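Local coordinates for protein choline dehydrogenase and related flavoproteins (Aspergillus oryzae, PDB 3Q9T) that oxidises formate as a flavin-dependent formate oxidase of the glucose-methanol-choline oxidoreductase family, carrying 8-formyl-FAD at its catalytic site, at residues 262-267 / 272-277. Numbering follows the deposited sequence.
Sequences VILSQG and PKLLML. With FAY ([(2R,3S,4R,5R)-5-(6-amino-9H-purin-9-yl)-3,4-dihydroxytetrahydrofuran-2-yl]methyl (2R,3S,4S)-5-(8-formyl-7-methyl-2,4-dioxo-3,4-dihydrobenzo[g]pteridin-10(2H)-yl)-2,3,4-trihydroxypentyl dihydrogen diphosphate), chain D; ACT (acetate ion), chain G.
Leu-264, the last residue of strand 261-264, forks between two leucines of helix 267-277. Its CD2 branch meets Leu-275, 3.7 Å from that residue's CG, while CD1 turns to Leu-274 and comes 4.0 Å from its CD2. With CG anti to the backbone N (chi1 177°), the isobutyl group of Leu-264 reaches across to the helix. The Leu-275 side chain lies aslant that of Leu-264 and meets it with its flank, CG and CD2, rather than a methyl tip alone. All three leucines also touch Leu-232 of strand 227-235, which extends the apolar layer beyond the two segments.

The polar side of the interface belongs to Gln-266, whose side chain crosses that of Leu-274 at about a right angle; its NE2 lies 3.6 Å from Leu-274 CB, a van der Waals contact. The extended chain carries the amide nearly flat over the face of the cofactor's adenine near C5A and C6A, with CD 3.4 Å from FAY C5A and Leu-274 on the amide's other side. Both ends of the amide have partners: OE1 is hydrogen-bonded to Ser-229 OG and NE2 weakly to the carbonyl of Glu-270, which should restrain its rotation.

Where the chain turns into the helix, Gly-267 O rests 3.8 Å from Pro-272 CD. The CA of Gly-267, which bears no side chain, approaches the bridging FAY O3P to 3.5 Å. Lys-273, on another face of the helix, forms a salt bridge from NZ to Glu-270 OE1 and a weak 3.2 Å hydrogen bond from NZ to O of an acetate ion, probably from the crystallisation liquor.

The whole exemplifies a strand-turn-helix unit of the Rossmann-like FAD-binding fold in this family: a strand of the central parallel sheet runs into a helix, and the turn between them lines the adenine and diphosphate pocket.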
loop_
_atom_site.group_PDB
_atom_site.type_symbol
_atom_site.label_atom_id
_atom_site.label_comp_id
_atom_site.label_asym_id
_atom_site.label_seq_id
_atom_site.Cartn_x
_atom_site.Cartn_y
_atom_site.Cartn_z
ATOM N N VAL A 262 31.139 17.716 15.311
ATOM C CA VAL A 262 30.215 17.460 14.229
ATOM C C VAL A 262 28.793 17.415 14.783
ATOM O O VAL A 262 28.517 16.763 15.802
ATOM C CB VAL A 262 30.562 16.156 13.507
ATOM C CG1 VAL A 262 29.416 15.720 12.598
ATOM C CG2 VAL A 262 31.840 16.349 12.703
ATOM N N ILE A 263 27.897 18.139 14.123
ATOM C CA ILE A 263 26.485 18.082 14.472
ATOM C C ILE A 263 25.684 17.428 13.341
ATOM O O ILE A 263 25.638 17.932 12.210
ATOM C CB ILE A 263 25.883 19.459 14.816
ATOM C CG1 ILE A 263 26.677 20.178 15.923
ATOM C CG2 ILE A 263 24.454 19.276 15.290
ATOM C CD1 ILE A 263 27.957 20.830 15.466
ATOM N N LEU A 264 25.067 16.295 13.656
ATOM C CA LEU A 264 24.279 15.550 12.690
ATOM C C LEU A 264 22.832 16.051 12.716
ATOM O O LEU A 264 22.153 15.950 13.728
ATOM C CB LEU A 264 24.351 14.059 12.997
ATOM C CG LEU A 264 23.516 13.127 12.111
ATOM C CD1 LEU A 264 23.766 13.386 10.639
ATOM C CD2 LEU A 264 23.805 11.648 12.465
ATOM N N SER A 265 22.394 16.603 11.586
ATOM C CA SER A 265 21.085 17.212 11.426
ATOM C C SER A 265 20.374 16.718 10.146
ATOM O O SER A 265 19.778 17.506 9.403
ATOM C CB SER A 265 21.240 18.740 11.362
ATOM O OG SER A 265 21.877 19.252 12.528
ATOM N N GLN A 266 20.422 15.420 9.878
ATOM C CA GLN A 266 19.892 14.937 8.602
ATOM C C GLN A 266 18.407 14.601 8.682
ATOM O O GLN A 266 17.830 14.120 7.713
ATOM C CB GLN A 266 20.705 13.756 8.058
ATOM C CG GLN A 266 22.081 14.142 7.507
ATOM C CD GLN A 266 22.649 13.066 6.580
ATOM O OE1 GLN A 266 23.497 13.343 5.743
ATOM N NE2 GLN A 266 22.185 11.835 6.748
ATOM N N GLY A 267 17.786 14.881 9.826
ATOM C CA GLY A 267 16.350 14.683 9.985
ATOM C C GLY A 267 16.013 13.302 10.509
ATOM O O GLY A 267 16.860 12.407 10.496
ATOM N N PRO A 272 19.286 8.684 11.657
ATOM C CA PRO A 272 19.570 7.312 12.124
ATOM C C PRO A 272 20.240 6.429 11.061
ATOM O O PRO A 272 21.042 5.557 11.398
ATOM C CB PRO A 272 18.184 6.750 12.457
ATOM C CG PRO A 272 17.217 7.629 11.678
ATOM C CD PRO A 272 17.843 8.997 11.724
ATOM N N LYS A 273 19.896 6.641 9.798
ATOM C CA LYS A 273 20.512 5.880 8.725
ATOM C C LYS A 273 22.026 6.133 8.730
ATOM O O LYS A 273 22.820 5.195 8.800
ATOM C CB LYS A 273 19.878 6.248 7.377
ATOM C CG LYS A 273 20.482 5.553 6.191
ATOM C CD LYS A 273 19.856 6.076 4.919
ATOM C CE LYS A 273 20.901 6.191 3.832
ATOM N NZ LYS A 273 20.492 7.125 2.741
ATOM N N LEU A 274 22.431 7.395 8.701
ATOM C CA LEU A 274 23.861 7.704 8.626
ATOM C C LEU A 274 24.606 7.243 9.884
ATOM O O LEU A 274 25.757 6.806 9.799
ATOM C CB LEU A 274 24.113 9.186 8.343
ATOM C CG LEU A 274 25.560 9.556 7.953
ATOM C CD1 LEU A 274 25.883 9.080 6.551
ATOM C CD2 LEU A 274 25.830 11.074 8.081
ATOM N N LEU A 275 23.956 7.313 11.046
ATOM C CA LEU A 275 24.585 6.778 12.256
ATOM C C LEU A 275 24.884 5.299 12.034
ATOM O O LEU A 275 26.004 4.844 12.257
ATOM C CB LEU A 275 23.714 6.966 13.500
ATOM C CG LEU A 275 23.648 8.373 14.114
ATOM C CD1 LEU A 275 22.664 8.397 15.290
ATOM C CD2 LEU A 275 25.025 8.806 14.562
ATOM N N MET A 276 23.893 4.559 11.544
ATOM C CA MET A 276 24.084 3.129 11.336
ATOM C C MET A 276 25.184 2.821 10.322
ATOM O O MET A 276 26.010 1.966 10.571
ATOM C CB MET A 276 22.777 2.441 10.992
ATOM C CG MET A 276 21.829 2.419 12.177
ATOM S SD MET A 276 20.304 1.505 11.890
ATOM C CE MET A 276 19.401 2.608 10.810
ATOM N N LEU A 277 25.209 3.540 9.207
ATOM C CA LEU A 277 26.236 3.354 8.192
ATOM C C LEU A 277 27.614 3.668 8.746
ATOM O O LEU A 277 28.618 3.255 8.189
ATOM C CB LEU A 277 25.963 4.255 6.979
ATOM C CG LEU A 277 24.748 3.885 6.111
ATOM C CD1 LEU A 277 24.608 4.821 4.931
ATOM C CD2 LEU A 277 24.847 2.450 5.637
HETATM P P FAY D . 14.617 18.631 10.741
HETATM N N1 FAY D . 5.684 21.331 11.057
HETATM C C2 FAY D . 5.039 22.488 11.491
HETATM O O2 FAY D . 5.345 22.997 12.562
HETATM N N3 FAY D . 4.433 23.313 10.567
HETATM C C4 FAY D . 3.964 22.763 9.400
HETATM O O4 FAY D . 2.876 23.184 8.965
HETATM N N5 FAY D . 4.161 21.025 7.778
HETATM C C6 FAY D . 4.669 19.686 5.915
HETATM C C7 FAY D . 5.491 18.797 5.245
HETATM C C8 FAY D . 6.627 18.293 5.887
HETATM O O8 FAY D . 8.675 17.209 5.541
HETATM C C9 FAY D . 6.984 18.789 7.148
HETATM P PA FAY D . 14.956 18.482 7.935
HETATM C "C1'" FAY D . 7.641 19.537 9.914
HETATM C C10 FAY D . 5.453 20.847 9.791
HETATM N N10 FAY D . 6.354 19.957 9.199
HETATM N N1A FAY D . 23.225 13.700 2.611
HETATM O O1A FAY D . 14.338 17.575 6.923
HETATM C C1B FAY D . 19.474 16.853 4.498
HETATM O O1P FAY D . 15.729 19.632 10.946
HETATM C "C2'" FAY D . 8.770 20.577 9.727
HETATM O "O2'" FAY D . 8.781 20.943 8.394
HETATM C C2A FAY D . 23.217 15.082 2.634
HETATM O O2A FAY D . 14.360 19.856 7.969
HETATM C C2B FAY D . 18.090 17.083 3.919
HETATM O O2B FAY D . 18.109 17.438 2.548
HETATM O O2P FAY D . 14.591 17.607 11.861
HETATM C "C3'" FAY D . 10.239 20.312 10.195
HETATM O "O3'" FAY D . 11.258 20.783 9.315
HETATM N N3A FAY D . 22.140 15.770 3.170
HETATM C C3B FAY D . 17.596 18.230 4.774
HETATM O O3B FAY D . 18.103 19.431 4.249
HETATM O O3P FAY D . 14.869 17.809 9.378
HETATM C "C4'" FAY D . 10.569 18.880 10.531
HETATM O "O4'" FAY D . 9.536 18.442 11.409
HETATM C C4A FAY D . 21.089 15.079 3.680
HETATM C C4B FAY D . 18.279 18.007 6.101
HETATM O O4B FAY D . 19.316 17.067 5.878
HETATM C C4X FAY D . 4.482 21.512 9.019
HETATM C "C5'" FAY D . 11.971 18.773 11.180
HETATM O "O5'" FAY D . 13.139 19.313 10.544
HETATM C C5A FAY D . 21.084 13.687 3.674
HETATM C C5B FAY D . 17.303 17.511 7.149
HETATM O O5B FAY D . 16.538 18.609 7.581
HETATM C C5X FAY D . 4.915 20.000 7.248
HETATM C C6A FAY D . 22.158 12.987 3.129
HETATM N N6A FAY D . 22.109 11.651 3.032
HETATM N N7A FAY D . 19.932 13.273 4.242
HETATM C C7M FAY D . 5.023 18.260 3.914
HETATM C C8A FAY D . 19.214 14.352 4.618
HETATM C C8M FAY D . 7.675 17.675 5.043
HETATM C C9A FAY D . 6.114 19.606 7.866
HETATM N N9A FAY D . 19.913 15.471 4.271
HETATM C C ACT G . 18.425 8.389 0.223
HETATM O O ACT G . 17.825 8.305 1.321
HETATM O OXT ACT G . 19.654 8.612 0.313
HETATM C CH3 ACT G . 17.722 8.224 -1.105
#